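PDB 4K4K: putative fimbrium subunit Fim1C from Bacteroides uniformis, which is a putative component of the fimbrial tip, part of filamentous surface appendages that mediate cell adhesion and biofilm formation. Local coordinates for residues G39-N44 with D85-Y90; M118-V123 with F135-K140; V207-S212 with F243-K248. All coordinates share one frame; numbering follows the deposited sequence.

Contact 1: residues G39-N44 with D85-Y90; sequences GIYMLN and DFVAYY
Met42 and Phe86 lie side by side on one face of an antiparallel strand pair, their side chains pointing the same way. The methionine, present as selenomethionine, runs past one end of the phenylalanine ring: its CB is 3.6 Å from Phe86 CE2, and SE reaches 3.7 Å from Phe86 CZ, an oblique Met-aromatic contact. With CG anti to the backbone N (chi1 175°), the Met42 chain is carried along the ring before it bends at its last torsion. Ile40 brings its CG2 to the edge of the same ring, while its CG1 packs against the methyl of Ala88.

The other face carries Tyr41, Leu43, Val87 and Tyr89. Val87 CG2 fits between its neighbours, 3.8 Å from Tyr41 CB and 4.1 Å from Leu43 CD1, the leucine crossing the valine at about a right angle. Tyr89 folds back so that Gly39 N lies over one face of its ring, offset toward the rim, and CE1 comes 3.6 Å from Gly39 CA. Three pairs of reciprocal backbone hydrogen bonds, Gly39 with Tyr89, Tyr41 with Val87 and Leu43 with Asp85, fix the register, the shortest being Leu43 N to Asp85 O at 2.8 Å.

Farther out, the hydroxyl of Tyr41 bonds to Asn100 and that of Tyr89 to Asn53, while Asp85 OD1 accepts from Gly125 N. In this fimbrillin-like β-fold the pair is interior: strand 47-57 hydrogen-bonds along the far side of 37-44, strand 118-126 along that of 84-90, and Phe135 and Phe137 from strand 132-150 pack on the Ile40 face.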
loop_
_atom_site.group_PDB
_atom_site.type_symbol
_atom_site.label_atom_id
_atom_site.label_comp_id
_atom_site.label_asym_id
_atom_site.label_seq_id
_atom_site.Cartn_x
_atom_site.Cartn_y
_atom_site.Cartn_z
ATOM N N GLY A 39 -8.075 11.106 -2.031
ATOM C CA GLY A 39 -8.931 12.003 -1.261
ATOM C C GLY A 39 -8.042 13.099 -0.699
ATOM O O GLY A 39 -7.010 12.795 -0.107
ATOM N N ILE A 40 -8.394 14.365 -0.907
ATOM C CA ILE A 40 -7.600 15.501 -0.403
ATOM C C ILE A 40 -8.403 16.263 0.606
ATOM O O ILE A 40 -9.625 16.469 0.418
ATOM C CB ILE A 40 -7.151 16.446 -1.570
ATOM C CG1 ILE A 40 -6.418 15.649 -2.701
ATOM C CG2 ILE A 40 -6.283 17.628 -1.057
ATOM C CD1 ILE A 40 -5.874 16.509 -3.904
ATOM N N TYR A 41 -7.699 16.768 1.627
ATOM C CA TYR A 41 -8.258 17.689 2.624
ATOM C C TYR A 41 -7.440 18.948 2.644
ATOM O O TYR A 41 -6.197 18.878 2.657
ATOM C CB TYR A 41 -8.224 17.098 4.046
ATOM C CG TYR A 41 -9.120 15.902 4.271
ATOM C CD1 TYR A 41 -8.822 14.667 3.695
ATOM C CD2 TYR A 41 -10.177 15.963 5.176
ATOM C CE1 TYR A 41 -9.631 13.550 3.917
ATOM C CE2 TYR A 41 -10.969 14.840 5.445
ATOM C CZ TYR A 41 -10.689 13.633 4.815
ATOM O OH TYR A 41 -11.471 12.541 5.081
HETATM N N MSE A 42 -8.134 20.089 2.700
HETATM C CA MSE A 42 -7.490 21.379 2.952
HETATM C C MSE A 42 -7.788 21.702 4.412
HETATM O O MSE A 42 -8.953 21.701 4.806
HETATM C CB MSE A 42 -8.000 22.482 2.010
HETATM C CG MSE A 42 -7.409 23.835 2.359
HETATM SE SE MSE A 42 -7.819 25.161 0.953
HETATM C CE MSE A 42 -9.614 25.393 1.325
ATOM N N LEU A 43 -6.753 21.960 5.201
ATOM C CA LEU A 43 -6.870 22.148 6.648
ATOM C C LEU A 43 -6.502 23.534 7.098
ATOM O O LEU A 43 -5.529 24.110 6.612
ATOM C CB LEU A 43 -5.975 21.153 7.413
ATOM C CG LEU A 43 -6.132 19.664 7.056
ATOM C CD1 LEU A 43 -5.061 18.824 7.768
ATOM C CD2 LEU A 43 -7.566 19.161 7.430
ATOM N N ASN A 44 -7.222 24.016 8.109
ATOM C CA ASN A 44 -6.910 25.250 8.820
ATOM C C ASN A 44 -6.615 24.759 10.227
ATOM O O ASN A 44 -7.542 24.521 10.995
ATOM C CB ASN A 44 -8.050 26.246 8.753
ATOM C CG ASN A 44 -7.627 27.620 9.237
ATOM O OD1 ASN A 44 -6.449 27.867 9.511
ATOM N ND2 ASN A 44 -8.553 28.555 9.288
ATOM N N ASP A 85 -3.054 24.024 5.086
ATOM C CA ASP A 85 -2.241 22.814 4.945
ATOM C C ASP A 85 -3.015 21.789 4.170
ATOM O O ASP A 85 -4.240 21.889 4.077
ATOM C CB ASP A 85 -1.862 22.261 6.324
ATOM C CG ASP A 85 -1.273 23.315 7.237
ATOM O OD1 ASP A 85 -0.552 24.210 6.731
ATOM O OD2 ASP A 85 -1.529 23.245 8.451
ATOM N N PHE A 86 -2.319 20.802 3.602
ATOM C CA PHE A 86 -2.958 19.806 2.757
ATOM C C PHE A 86 -2.495 18.442 3.120
ATOM O O PHE A 86 -1.296 18.244 3.341
ATOM C CB PHE A 86 -2.626 20.083 1.247
ATOM C CG PHE A 86 -3.307 21.337 0.747
ATOM C CD1 PHE A 86 -2.737 22.593 0.960
ATOM C CD2 PHE A 86 -4.558 21.270 0.141
ATOM C CE1 PHE A 86 -3.395 23.759 0.555
ATOM C CE2 PHE A 86 -5.223 22.431 -0.259
ATOM C CZ PHE A 86 -4.640 23.669 -0.059
ATOM N N VAL A 87 -3.423 17.492 3.126
ATOM C CA VAL A 87 -3.123 16.077 3.335
ATOM C C VAL A 87 -3.915 15.289 2.300
ATOM O O VAL A 87 -4.922 15.785 1.789
ATOM C CB VAL A 87 -3.399 15.561 4.783
ATOM C CG1 VAL A 87 -2.513 16.263 5.802
ATOM C CG2 VAL A 87 -4.885 15.694 5.155
ATOM N N ALA A 88 -3.487 14.050 2.018
ATOM C CA ALA A 88 -4.185 13.188 1.061
ATOM C C ALA A 88 -3.945 11.745 1.385
ATOM O O ALA A 88 -2.998 11.406 2.101
ATOM C CB ALA A 88 -3.731 13.485 -0.381
ATOM N N TYR A 89 -4.782 10.876 0.814
ATOM C CA TYR A 89 -4.608 9.441 0.983
ATOM C C TYR A 89 -5.055 8.737 -0.291
ATOM O O TYR A 89 -5.790 9.293 -1.111
ATOM C CB TYR A 89 -5.384 8.891 2.227
ATOM C CG TYR A 89 -6.877 8.845 1.973
ATOM C CD1 TYR A 89 -7.650 10.005 2.034
ATOM C CD2 TYR A 89 -7.504 7.662 1.557
ATOM C CE1 TYR A 89 -9.012 9.982 1.720
ATOM C CE2 TYR A 89 -8.860 7.636 1.222
ATOM C CZ TYR A 89 -9.601 8.804 1.270
ATOM O OH TYR A 89 -10.939 8.768 0.943
ATOM N N TYR A 90 -4.608 7.500 -0.436
ATOM C CA TYR A 90 -4.955 6.621 -1.551
ATOM C C TYR A 90 -5.235 5.237 -0.956
ATOM O O TYR A 90 -4.498 4.838 -0.062
ATOM C CB TYR A 90 -3.757 6.566 -2.554
ATOM C CG TYR A 90 -3.898 5.470 -3.587
ATOM C CD1 TYR A 90 -4.603 5.687 -4.772
ATOM C CD2 TYR A 90 -3.440 4.172 -3.328
ATOM C CE1 TYR A 90 -4.835 4.647 -5.684
ATOM C CE2 TYR A 90 -3.614 3.140 -4.261
ATOM C CZ TYR A 90 -4.311 3.386 -5.437
ATOM O OH TYR A 90 -4.531 2.380 -6.344
#

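Contact 2: residues M118-V123 with F135-K140; sequences MGAAKV and FVFTHK
The ring of Phe137 carries the methyl of Ala120 over the centre of one face, a CH-pi contact with CB 4.0 Å from the ring centroid and 13° off its normal. On the His139 ring it is the selenium of Met118, a selenomethionine, that lies over a face, displaced toward the rim and 3.6 Å from His139 CE1. Trp269 stacks on this imidazole as well, and Trp32 meets Phe137 edge-to-face. Met118, Ala120, Phe137 and His139 share one face of a β-hairpin formed by strands 118-126 and 132-150 of the fimbrillin-like fold.

Met118 and His139 run alongside each other as a non-hydrogen-bonded pair; chi1 of the methionine, -55°, sets CG beside its own backbone N, from where the chain extends to lay SE on the imidazole. Asp116 takes a hydrogen bond from His139 ND1, which fixes the turn of the ring beneath the selenium. Ala120 touches a second aromatic too, its CB being 3.7 Å from Phe135 CD1. An alanine in place of Phe137 would probably leave the Ala120 methyl without the ring face it rests on and open a gap beside Met118 CB.

Across the hairpin from these rings, the aliphatic end of Lys140 passes close to Gly119, with CE 3.7 Å from Gly119 N; its NZ goes on to Gly182 O. Gly119 and Thr138 exchange two backbone hydrogen bonds. Ala121 N still bonds directly to Val136 O, at 3.2 Å, but the return link is made by water: one molecule accepts from Val136 N at 2.8 Å and donates to Ala121 O at 2.7 Å.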
loop_
_atom_site.group_PDB
_atom_site.type_symbol
_atom_site.label_atom_id
_atom_site.label_comp_id
_atom_site.label_asym_id
_atom_site.label_seq_id
_atom_site.Cartn_x
_atom_site.Cartn_y
_atom_site.Cartn_z
HETATM N N MSE A 118 -2.035 4.292 1.122
HETATM C CA MSE A 118 -0.920 5.239 1.131
HETATM C C MSE A 118 -1.398 6.560 1.701
HETATM O O MSE A 118 -2.562 6.934 1.501
HETATM C CB MSE A 118 -0.337 5.474 -0.289
HETATM C CG MSE A 118 0.091 4.175 -1.001
HETATM SE SE MSE A 118 1.076 4.604 -2.613
HETATM C CE MSE A 118 -0.217 5.447 -3.643
ATOM N N GLY A 119 -0.494 7.259 2.370
ATOM C CA GLY A 119 -0.772 8.590 2.908
ATOM C C GLY A 119 0.278 9.572 2.418
ATOM O O GLY A 119 1.457 9.228 2.314
ATOM N N ALA A 120 -0.156 10.798 2.070
ATOM C CA ALA A 120 0.776 11.851 1.639
ATOM C C ALA A 120 1.222 12.633 2.865
ATOM O O ALA A 120 0.375 12.992 3.672
ATOM C CB ALA A 120 0.100 12.797 0.638
ATOM N N ALA A 121 2.509 12.958 2.984
ATOM C CA ALA A 121 2.992 13.800 4.085
ATOM C C ALA A 121 2.280 15.140 4.036
ATOM O O ALA A 121 1.995 15.658 2.945
ATOM C CB ALA A 121 4.508 14.017 3.986
ATOM N N LYS A 122 1.985 15.706 5.197
ATOM C CA LYS A 122 1.313 16.995 5.224
ATOM C C LYS A 122 2.171 18.073 4.513
ATOM O O LYS A 122 3.386 18.154 4.746
ATOM C CB LYS A 122 1.043 17.416 6.676
ATOM C CG LYS A 122 0.242 18.733 6.751
ATOM C CD LYS A 122 -0.154 19.143 8.178
ATOM C CE LYS A 122 -1.299 18.324 8.738
ATOM N NZ LYS A 122 -1.664 18.775 10.111
ATOM N N VAL A 123 1.533 18.858 3.638
ATOM C CA VAL A 123 2.177 20.001 2.976
ATOM C C VAL A 123 1.639 21.259 3.658
ATOM O O VAL A 123 0.437 21.535 3.584
ATOM C CB VAL A 123 1.960 20.000 1.441
ATOM C CG1 VAL A 123 2.592 21.236 0.784
ATOM C CG2 VAL A 123 2.492 18.710 0.831
ATOM N N PHE A 135 2.192 16.218 -3.626
ATOM C CA PHE A 135 1.965 15.204 -2.608
ATOM C C PHE A 135 2.983 14.070 -2.747
ATOM O O PHE A 135 3.151 13.525 -3.834
ATOM C CB PHE A 135 0.531 14.652 -2.691
ATOM C CG PHE A 135 -0.533 15.659 -2.304
ATOM C CD1 PHE A 135 -0.758 15.985 -0.965
ATOM C CD2 PHE A 135 -1.315 16.274 -3.271
ATOM C CE1 PHE A 135 -1.779 16.880 -0.602
ATOM C CE2 PHE A 135 -2.307 17.213 -2.909
ATOM C CZ PHE A 135 -2.551 17.479 -1.569
ATOM N N VAL A 136 3.648 13.713 -1.664
ATOM C CA VAL A 136 4.602 12.604 -1.673
ATOM C C VAL A 136 3.957 11.491 -0.862
ATOM O O VAL A 136 3.810 11.619 0.348
ATOM C CB VAL A 136 5.986 13.032 -1.125
ATOM C CG1 VAL A 136 6.938 11.838 -1.032
ATOM C CG2 VAL A 136 6.591 14.146 -1.981
ATOM N N PHE A 137 3.538 10.431 -1.530
ATOM C CA PHE A 137 2.840 9.325 -0.877
ATOM C C PHE A 137 3.790 8.264 -0.367
ATOM O O PHE A 137 4.782 7.937 -1.032
ATOM C CB PHE A 137 1.852 8.675 -1.851
ATOM C CG PHE A 137 0.591 9.486 -2.091
ATOM C CD1 PHE A 137 -0.517 9.326 -1.274
ATOM C CD2 PHE A 137 0.524 10.415 -3.128
ATOM C CE1 PHE A 137 -1.688 10.068 -1.502
ATOM C CE2 PHE A 137 -0.633 11.184 -3.338
ATOM C CZ PHE A 137 -1.734 11.002 -2.523
ATOM N N THR A 138 3.482 7.704 0.809
ATOM C CA THR A 138 4.223 6.556 1.370
ATOM C C THR A 138 3.229 5.454 1.676
ATOM O O THR A 138 2.075 5.732 2.042
ATOM C CB THR A 138 5.033 6.918 2.633
ATOM O OG1 THR A 138 4.131 7.422 3.600
ATOM C CG2 THR A 138 6.151 7.953 2.377
ATOM N N HIS A 139 3.642 4.200 1.487
ATOM C CA HIS A 139 2.766 3.064 1.778
ATOM C C HIS A 139 2.651 2.878 3.289
ATOM O O HIS A 139 3.670 2.920 3.995
ATOM C CB HIS A 139 3.348 1.792 1.157
ATOM C CG HIS A 139 3.523 1.846 -0.332
ATOM N ND1 HIS A 139 2.522 1.434 -1.194
ATOM C CD2 HIS A 139 4.609 2.202 -1.060
ATOM C CE1 HIS A 139 3.023 1.561 -2.418
ATOM N NE2 HIS A 139 4.275 2.021 -2.385
ATOM N N LYS A 140 1.429 2.660 3.784
ATOM C CA LYS A 140 1.194 2.479 5.236
ATOM C C LYS A 140 1.262 0.995 5.655
ATOM O O LYS A 140 1.356 0.698 6.858
ATOM C CB LYS A 140 -0.165 3.068 5.637
ATOM C CG LYS A 140 -0.241 4.588 5.391
ATOM C CD LYS A 140 0.694 5.375 6.324
ATOM C CE LYS A 140 0.782 6.821 5.865
ATOM N NZ LYS A 140 1.633 7.621 6.781
HETATM O O HOH W 1 3.325 15.282 0.636
HETATM O O HOH W 2 4.720 10.676 2.548
#

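Contact 3: residues V207-S212 with F243-K248; sequences VLPAAS and FVAGSK
Pro209 and Ala245 meet as two small bumps, the ring carbon Pro209 CG lying 3.7 Å from Ala245 CB. The proline ring sits against the start of a type II β-turn, Val244 to Ser247, so that its CB also comes close to the carbonyl of Phe243. Next to this contact, the large side chain of Phe243 fills a hollow lined by Val207, at the end of strand 202-207, and the backbone of Leu208. Val207 approaches the ring obliquely, its CG2 3.9 Å from Phe243 CD2; chi1 of the phenylalanine, -77°, turns the ring toward the valine, with CG beside the backbone N. Nearer the backbone, Phe243 CB lies 4.4 Å from Ala210 CB.

Two backbone hydrogen bonds hold these surfaces together in a single antiparallel bridge. Ala210 N reaches a lone pair of Phe243 O at 3.0 Å, and Phe243 N returns a bond of 2.8 Å to Ala210 O. The turn is tied within itself by Ser247 OG, which donates to Val244 O at 2.9 Å from above the carbonyl plane, and Gly246 takes the positive phi of the turn.

Ile167, Leu144, Val234 and Met216 pack round the Phe243 side chain, and the ring of Tyr249 meets its ring with the planes about 55° apart. The contact thus joins the loop that follows strand 202-207 to the lead-in of strand 247-256; both of these strands pair with strand 132-150, the first antiparallel and the second parallel.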
loop_
_atom_site.group_PDB
_atom_site.type_symbol
_atom_site.label_atom_id
_atom_site.label_comp_id
_atom_site.label_asym_id
_atom_site.label_seq_id
_atom_site.Cartn_x
_atom_site.Cartn_y
_atom_site.Cartn_z
ATOM N N VAL A 207 0.512 -7.047 3.458
ATOM C CA VAL A 207 0.150 -7.502 4.803
ATOM C C VAL A 207 0.272 -6.341 5.788
ATOM O O VAL A 207 0.853 -5.299 5.466
ATOM C CB VAL A 207 1.010 -8.724 5.246
ATOM C CG1 VAL A 207 0.789 -9.925 4.305
ATOM C CG2 VAL A 207 2.495 -8.352 5.366
ATOM N N LEU A 208 -0.221 -6.554 7.007
ATOM C CA LEU A 208 -0.146 -5.519 8.017
ATOM C C LEU A 208 1.227 -5.467 8.669
ATOM O O LEU A 208 1.858 -6.517 8.876
ATOM C CB LEU A 208 -1.202 -5.779 9.109
ATOM C CG LEU A 208 -2.668 -5.790 8.686
ATOM C CD1 LEU A 208 -3.559 -5.874 9.911
ATOM C CD2 LEU A 208 -3.029 -4.537 7.859
ATOM N N PRO A 209 1.648 -4.267 9.125
ATOM C CA PRO A 209 2.888 -4.194 9.922
ATOM C C PRO A 209 2.754 -5.049 11.181
ATOM O O PRO A 209 1.646 -5.217 11.694
ATOM C CB PRO A 209 3.007 -2.698 10.275
ATOM C CG PRO A 209 2.118 -1.984 9.266
ATOM C CD PRO A 209 1.004 -2.938 8.992
ATOM N N ALA A 210 3.855 -5.624 11.645
ATOM C CA ALA A 210 3.889 -6.485 12.825
ATOM C C ALA A 210 5.204 -6.308 13.547
ATOM O O ALA A 210 6.278 -6.434 12.936
ATOM C CB ALA A 210 3.704 -7.955 12.435
ATOM N N ALA A 211 5.120 -6.029 14.860
ATOM C CA ALA A 211 6.287 -5.835 15.723
ATOM C C ALA A 211 7.131 -7.122 15.761
ATOM O O ALA A 211 8.353 -7.052 15.850
ATOM C CB ALA A 211 5.841 -5.439 17.128
ATOM N N SER A 212 6.480 -8.286 15.594
ATOM C CA SER A 212 7.164 -9.573 15.543
ATOM C C SER A 212 6.556 -10.494 14.494
ATOM O O SER A 212 5.329 -10.658 14.461
ATOM C CB SER A 212 7.119 -10.264 16.903
ATOM O OG SER A 212 7.759 -11.529 16.833
ATOM N N PHE A 243 7.745 -6.893 10.599
ATOM C CA PHE A 243 7.293 -6.325 9.324
ATOM C C PHE A 243 7.102 -4.828 9.552
ATOM O O PHE A 243 6.188 -4.435 10.285
ATOM C CB PHE A 243 5.988 -6.983 8.830
ATOM C CG PHE A 243 6.102 -8.356 8.198
ATOM C CD1 PHE A 243 7.254 -8.733 7.510
ATOM C CD2 PHE A 243 5.018 -9.226 8.194
ATOM C CE1 PHE A 243 7.339 -9.987 6.886
ATOM C CE2 PHE A 243 5.092 -10.472 7.551
ATOM C CZ PHE A 243 6.247 -10.838 6.893
ATOM N N VAL A 244 7.977 -3.993 8.957
ATOM C CA VAL A 244 7.947 -2.537 9.135
ATOM C C VAL A 244 7.103 -1.861 8.053
ATOM O O VAL A 244 7.333 -2.076 6.867
ATOM C CB VAL A 244 9.402 -1.975 9.170
ATOM C CG1 VAL A 244 9.420 -0.441 9.225
ATOM C CG2 VAL A 244 10.187 -2.581 10.338
ATOM N N ALA A 245 6.151 -0.991 8.465
ATOM C CA ALA A 245 5.293 -0.246 7.538
ATOM C C ALA A 245 6.126 0.473 6.476
ATOM O O ALA A 245 7.195 1.008 6.797
ATOM C CB ALA A 245 4.456 0.778 8.307
ATOM N N GLY A 246 5.613 0.514 5.254
ATOM C CA GLY A 246 6.236 1.189 4.127
ATOM C C GLY A 246 7.452 0.479 3.565
ATOM O O GLY A 246 8.192 1.083 2.787
ATOM N N SER A 247 7.625 -0.817 3.903
ATOM C CA SER A 247 8.752 -1.626 3.439
ATOM C C SER A 247 8.300 -2.722 2.494
ATOM O O SER A 247 7.139 -3.155 2.529
ATOM C CB SER A 247 9.486 -2.263 4.617
ATOM O OG SER A 247 9.775 -1.291 5.608
ATOM N N LYS A 248 9.240 -3.188 1.662
ATOM C CA LYS A 248 9.046 -4.308 0.746
ATOM C C LYS A 248 10.036 -5.390 1.158
ATOM O O LYS A 248 11.227 -5.114 1.265
ATOM C CB LYS A 248 9.248 -3.881 -0.719
ATOM C CG LYS A 248 9.064 -5.044 -1.719
ATOM C CD LYS A 248 9.456 -4.685 -3.161
ATOM C CE LYS A 248 8.440 -3.792 -3.833
ATOM N NZ LYS A 248 8.832 -3.426 -5.217
#

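How the contacts relate
Contacts 1 and 2 are successive steps across neighbouring strands, 37-44, 84-90, 118-126 and 132-150, their centres about 10 Å apart. Strands 84-90 and 118-126 are joined by probable hydrogen bonds from Met118 N to Tyr90 O (2.8 Å) and from Phe86 N to Val123 O (2.9 Å). Strand 132-150 then carries the connection onward: at its residue Lys140, the carbonyl O is 3.4 Å from Ala245 CB and 3.7 Å from Pro209 CG, so contact 3 abuts contact 2 although their centres are about 17 Å apart. Contacts 1 and 3 do not touch, their nearest atoms being about 12 Å apart. The three therefore follow one another along the elongated molecule, with contact 2 in the middle.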